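Local atomic coordinates of catechol 2,3-dioxygenase (Rhodococcus sp., PDB entry 2WL3), a protein that probably catalyses the iron-dependent extradiol ring cleavage of catechols with molecular oxygen. Residues D46-R51 with P122-S127; L103-L108 with P115-Y120. One frame throughout, in Å; residues are numbered along the deposited sequence.

How the contacts relate
Both contacts belong to the N-terminal part of the chain, a module of the vicinal oxygen chelate type built on a mixed sheet. Contact 2 is part of that sheet, the beta hairpin 104-109/115-120 near one border; contact 1 lies in loops at strand ends, joining the loop between strands 40-44 and 52-55, toward the other border, to the chain just after strand 115-120. In sequence the order is 46-51, 103-108, 115-120, 122-127, so both segments of contact 2 fall between those of contact 1. Their centres lie about 18 Å apart, yet they touch where W48 CZ3 packs 3.8 Å from F119 CZ. Both also reach the second subunit, which links this module to the assembly.

Contact 1: residues D46-R51 with P122-S127; sequences DRWHHR and PQVDTS
Loop 46-51, which connects strands 40-44 and 52-55, meets the chain leaving strand 115-120 in a single bridge of W48 with V124. Two backbone bonds hold it: D125 N to R47 O, 2.9 Å, and H49 N to Q123 O, 2.8 Å. The rigid, puckered ring of P122 lays CG over the six-membered ring of W48, 3.6 Å from its centroid and 12° off the normal, a CH-pi contact. R51 NH1 lies over the other face, leaving the indole between a proline and a cation. H49 CG is anti to the backbone N (chi1 175°), which brings one ring face under the Q123 amide, the two planes 29° apart; D125 OD2 comes to the edge of this ring, 3.5 Å from CD2. Q123 NE2 gives D125 OD1 a weak bond. V124 CG1 covers one face of the R47 guanidinium, 3.5 Å from NH1, while R47 NH2 forms a salt bridge with E276 of the second subunit. Water 1 accepts from H50 N and can donate to Q123 O, which H49 N already binds. Backbone bonds thus join the loops, while P122 and R51 NH1 hold the W48 ring between them.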
# COMPACT_ATOMS: atom_id res chain seq x y z
N ASP C 46 0.89 -19.17 23.55
CA ASP C 46 -0.06 -18.50 22.67
C ASP C 46 -1.47 -19.08 22.93
O ASP C 46 -1.67 -19.71 23.98
CB ASP C 46 0.30 -18.65 21.16
CG ASP C 46 0.32 -20.12 20.68
OD1 ASP C 46 0.09 -21.05 21.49
OD2 ASP C 46 0.57 -20.33 19.46
N ARG C 47 -2.40 -18.87 21.99
CA ARG C 47 -3.80 -19.31 22.13
C ARG C 47 -4.00 -20.80 22.38
O ARG C 47 -5.03 -21.20 22.92
CB ARG C 47 -4.64 -18.97 20.88
CG ARG C 47 -4.78 -17.51 20.53
CD ARG C 47 -5.43 -17.34 19.12
NE ARG C 47 -5.02 -18.40 18.19
CZ ARG C 47 -5.87 -19.20 17.54
NH1 ARG C 47 -7.18 -19.06 17.69
NH2 ARG C 47 -5.39 -20.14 16.73
N TRP C 48 -3.05 -21.62 21.95
CA TRP C 48 -3.21 -23.07 22.12
C TRP C 48 -3.22 -23.35 23.60
O TRP C 48 -2.50 -22.69 24.37
CB TRP C 48 -2.04 -23.86 21.52
CG TRP C 48 -1.97 -23.90 20.05
CD1 TRP C 48 -2.39 -22.94 19.18
CD2 TRP C 48 -1.38 -24.93 19.25
NE1 TRP C 48 -2.12 -23.31 17.89
CE2 TRP C 48 -1.51 -24.53 17.90
CE3 TRP C 48 -0.78 -26.16 19.54
CZ2 TRP C 48 -1.01 -25.30 16.84
CZ3 TRP C 48 -0.30 -26.93 18.49
CH2 TRP C 48 -0.42 -26.50 17.15
N HIS C 49 -4.04 -24.31 24.01
CA HIS C 49 -3.98 -24.79 25.38
C HIS C 49 -2.52 -24.92 25.83
O HIS C 49 -2.20 -24.56 26.97
CB HIS C 49 -4.70 -26.12 25.55
CG HIS C 49 -4.56 -26.69 26.93
ND1 HIS C 49 -3.65 -27.68 27.23
CD2 HIS C 49 -5.20 -26.41 28.09
CE1 HIS C 49 -3.73 -27.98 28.52
NE2 HIS C 49 -4.68 -27.23 29.06
N HIS C 50 -1.65 -25.43 24.95
CA HIS C 50 -0.22 -25.52 25.30
C HIS C 50 0.67 -25.82 24.10
O HIS C 50 0.22 -26.35 23.09
CB HIS C 50 -0.00 -26.63 26.35
CG HIS C 50 -0.08 -28.01 25.76
ND1 HIS C 50 -1.28 -28.67 25.58
CD2 HIS C 50 0.87 -28.82 25.25
CE1 HIS C 50 -1.06 -29.84 25.00
NE2 HIS C 50 0.24 -29.96 24.80
N ARG C 51 1.96 -25.53 24.26
CA ARG C 51 2.98 -25.95 23.32
C ARG C 51 3.91 -27.00 23.93
O ARG C 51 4.50 -27.77 23.21
CB ARG C 51 3.85 -24.77 22.84
CG ARG C 51 3.12 -23.57 22.26
CD ARG C 51 1.97 -23.88 21.32
NE ARG C 51 2.38 -24.41 20.04
CZ ARG C 51 2.08 -23.88 18.86
NH1 ARG C 51 1.36 -22.77 18.76
NH2 ARG C 51 2.50 -24.46 17.75
N PRO C 122 -5.47 -29.00 17.32
CA PRO C 122 -5.09 -28.72 18.70
C PRO C 122 -6.19 -27.97 19.46
O PRO C 122 -6.99 -27.24 18.84
CB PRO C 122 -3.85 -27.83 18.55
CG PRO C 122 -4.05 -27.12 17.24
CD PRO C 122 -4.76 -28.13 16.36
N GLN C 123 -6.25 -28.19 20.78
CA GLN C 123 -7.09 -27.40 21.68
C GLN C 123 -6.56 -25.97 21.77
O GLN C 123 -5.36 -25.74 21.95
CB GLN C 123 -7.12 -28.00 23.09
CG GLN C 123 -8.28 -27.49 23.96
CD GLN C 123 -8.10 -27.78 25.44
OE1 GLN C 123 -7.69 -28.87 25.82
NE2 GLN C 123 -8.43 -26.82 26.28
N VAL C 124 -7.48 -25.03 21.63
CA VAL C 124 -7.21 -23.60 21.65
C VAL C 124 -8.14 -22.98 22.70
O VAL C 124 -9.37 -23.16 22.65
CB VAL C 124 -7.42 -22.96 20.24
CG1 VAL C 124 -7.23 -21.45 20.28
CG2 VAL C 124 -6.47 -23.58 19.22
N ASP C 125 -7.56 -22.29 23.67
CA ASP C 125 -8.31 -21.62 24.71
C ASP C 125 -8.47 -20.15 24.37
O ASP C 125 -7.73 -19.32 24.87
CB ASP C 125 -7.59 -21.75 26.05
CG ASP C 125 -7.42 -23.18 26.50
OD1 ASP C 125 -7.82 -24.12 25.77
OD2 ASP C 125 -6.88 -23.37 27.62
N THR C 126 -9.44 -19.83 23.51
CA THR C 126 -9.66 -18.45 23.08
C THR C 126 -10.55 -17.67 24.03
O THR C 126 -10.92 -16.53 23.74
CB THR C 126 -10.27 -18.34 21.65
OG1 THR C 126 -11.49 -19.09 21.60
CG2 THR C 126 -9.32 -18.87 20.61
N SER C 127 -10.92 -18.27 25.16
CA SER C 127 -11.64 -17.52 26.20
C SER C 127 -10.70 -17.01 27.28
O SER C 127 -11.01 -16.05 27.98
CB SER C 127 -12.76 -18.36 26.82
OG SER C 127 -12.32 -19.67 27.09
O HOH W 1 -2.97 -27.05 22.63

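Contact 2: residues L103-L108 with P115-Y120; sequences LGLVKL and PTEIFY
At one end of this antiparallel pair the Y120 ring lies across the backbone of L103 and G104. Its CG sits between the backbone N and the carbonyl carbon (chi1 70°), which swings the ring toward the neighbouring strand. L103 CB then meets CE1 of Y120 at 3.4 Å, the two side chains crossing at about a right angle, and G104 N lies over one ring face. Glycine suits this place, since a CB would collide with the ring.

On the same face of the sheet, V106, L108, I118 and T116 follow; L108 CD2 comes 4.4 Å from I118 CG1, and I118 also packs on helix 72-83. The other face carries L105, K107, E117 and F119. Here E117 runs alongside both L105 and K107, its OE1 3.6 Å from L105 CD1 and its OE2 3.8 Å from K107 CG. K107 NZ stays 4.2 Å from E117 OE2, too far for a salt bridge. E117 OE1 is held by R100 and Y9. L105 CB touches F119 CB at 3.8 Å, while the F119 ring turns from the partner strand to meet that of Y9.

Between the faces, V106 and I118 exchange two nearly straight bonds, V106 N to I118 O being 2.9 Å. L103 and G104 together face Y120, a classic beta bulge at this end of the antiparallel hairpin.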
# COMPACT_ATOMS: atom_id res chain seq x y z
N LEU C 103 -7.55 -33.41 18.18
CA LEU C 103 -8.71 -34.15 17.66
C LEU C 103 -8.38 -35.53 17.09
O LEU C 103 -9.22 -36.43 17.11
CB LEU C 103 -9.43 -33.32 16.59
CG LEU C 103 -10.18 -32.07 17.07
CD1 LEU C 103 -10.73 -31.29 15.86
CD2 LEU C 103 -11.30 -32.41 18.07
N GLY C 104 -7.17 -35.69 16.57
CA GLY C 104 -6.78 -36.97 16.00
C GLY C 104 -5.27 -37.07 15.94
O GLY C 104 -4.59 -36.05 15.87
N LEU C 105 -4.74 -38.28 16.01
CA LEU C 105 -3.30 -38.44 15.87
C LEU C 105 -2.84 -39.84 15.57
O LEU C 105 -3.54 -40.81 15.80
CB LEU C 105 -2.54 -37.91 17.09
CG LEU C 105 -2.38 -38.82 18.30
CD1 LEU C 105 -1.02 -38.60 18.90
CD2 LEU C 105 -3.45 -38.51 19.30
N VAL C 106 -1.62 -39.89 15.08
CA VAL C 106 -0.91 -41.08 14.73
C VAL C 106 0.40 -41.05 15.54
O VAL C 106 1.01 -39.98 15.69
CB VAL C 106 -0.69 -41.07 13.22
CG1 VAL C 106 0.62 -41.74 12.82
CG2 VAL C 106 -1.88 -41.72 12.53
N LYS C 107 0.81 -42.16 16.08
CA LYS C 107 2.00 -42.25 16.88
C LYS C 107 3.06 -43.18 16.27
O LYS C 107 2.74 -44.16 15.76
CB LYS C 107 1.71 -42.69 18.30
CG LYS C 107 0.80 -41.90 19.10
CD LYS C 107 0.73 -42.43 20.46
CE LYS C 107 -0.32 -41.79 21.26
NZ LYS C 107 -0.13 -41.63 22.71
N LEU C 108 4.31 -42.80 16.33
CA LEU C 108 5.39 -43.52 15.66
C LEU C 108 6.78 -43.10 16.06
O LEU C 108 6.98 -42.43 16.99
CB LEU C 108 5.23 -43.52 14.15
CG LEU C 108 5.42 -42.19 13.45
CD1 LEU C 108 6.07 -42.39 12.20
CD2 LEU C 108 4.18 -41.45 13.32
N PRO C 115 10.28 -40.71 19.65
CA PRO C 115 8.81 -40.83 19.58
C PRO C 115 8.21 -39.62 18.86
O PRO C 115 8.50 -38.47 19.21
CB PRO C 115 8.39 -40.90 21.05
CG PRO C 115 9.61 -41.45 21.75
CD PRO C 115 10.75 -40.76 21.05
N THR C 116 7.40 -39.91 17.85
CA THR C 116 6.98 -38.92 16.88
C THR C 116 5.49 -39.02 16.65
O THR C 116 4.95 -40.10 16.36
CB THR C 116 7.78 -39.14 15.58
OG1 THR C 116 9.15 -38.80 15.84
CG2 THR C 116 7.26 -38.29 14.43
N GLU C 117 4.81 -37.89 16.79
CA GLU C 117 3.36 -37.85 16.62
C GLU C 117 2.96 -36.87 15.54
O GLU C 117 3.60 -35.85 15.37
CB GLU C 117 2.67 -37.49 17.93
CG GLU C 117 3.48 -37.91 19.15
CD GLU C 117 2.63 -38.15 20.35
OE1 GLU C 117 1.78 -37.30 20.67
OE2 GLU C 117 2.81 -39.21 20.97
N ILE C 118 1.90 -37.21 14.82
CA ILE C 118 1.33 -36.36 13.81
C ILE C 118 -0.15 -36.19 14.13
O ILE C 118 -0.86 -37.18 14.26
CB ILE C 118 1.48 -36.95 12.39
CG1 ILE C 118 2.93 -37.37 12.12
CG2 ILE C 118 1.00 -35.93 11.35
CD1 ILE C 118 3.19 -37.80 10.70
N PHE C 119 -0.63 -34.95 14.21
CA PHE C 119 -1.98 -34.66 14.70
C PHE C 119 -2.66 -33.55 13.92
O PHE C 119 -2.01 -32.73 13.26
CB PHE C 119 -1.93 -34.25 16.18
CG PHE C 119 -1.30 -32.91 16.43
CD1 PHE C 119 -2.09 -31.76 16.53
CD2 PHE C 119 0.08 -32.77 16.53
CE1 PHE C 119 -1.51 -30.50 16.75
CE2 PHE C 119 0.68 -31.51 16.74
CZ PHE C 119 -0.12 -30.39 16.86
N TYR C 120 -3.98 -33.48 14.01
CA TYR C 120 -4.70 -32.28 13.59
C TYR C 120 -5.54 -31.81 14.75
O TYR C 120 -5.81 -32.58 15.67
CB TYR C 120 -5.56 -32.54 12.35
CG TYR C 120 -6.76 -33.42 12.61
CD1 TYR C 120 -7.99 -32.86 12.98
CD2 TYR C 120 -6.68 -34.82 12.52
CE1 TYR C 120 -9.10 -33.66 13.25
CE2 TYR C 120 -7.80 -35.63 12.78
CZ TYR C 120 -9.00 -35.03 13.14
OH TYR C 120 -10.11 -35.80 13.41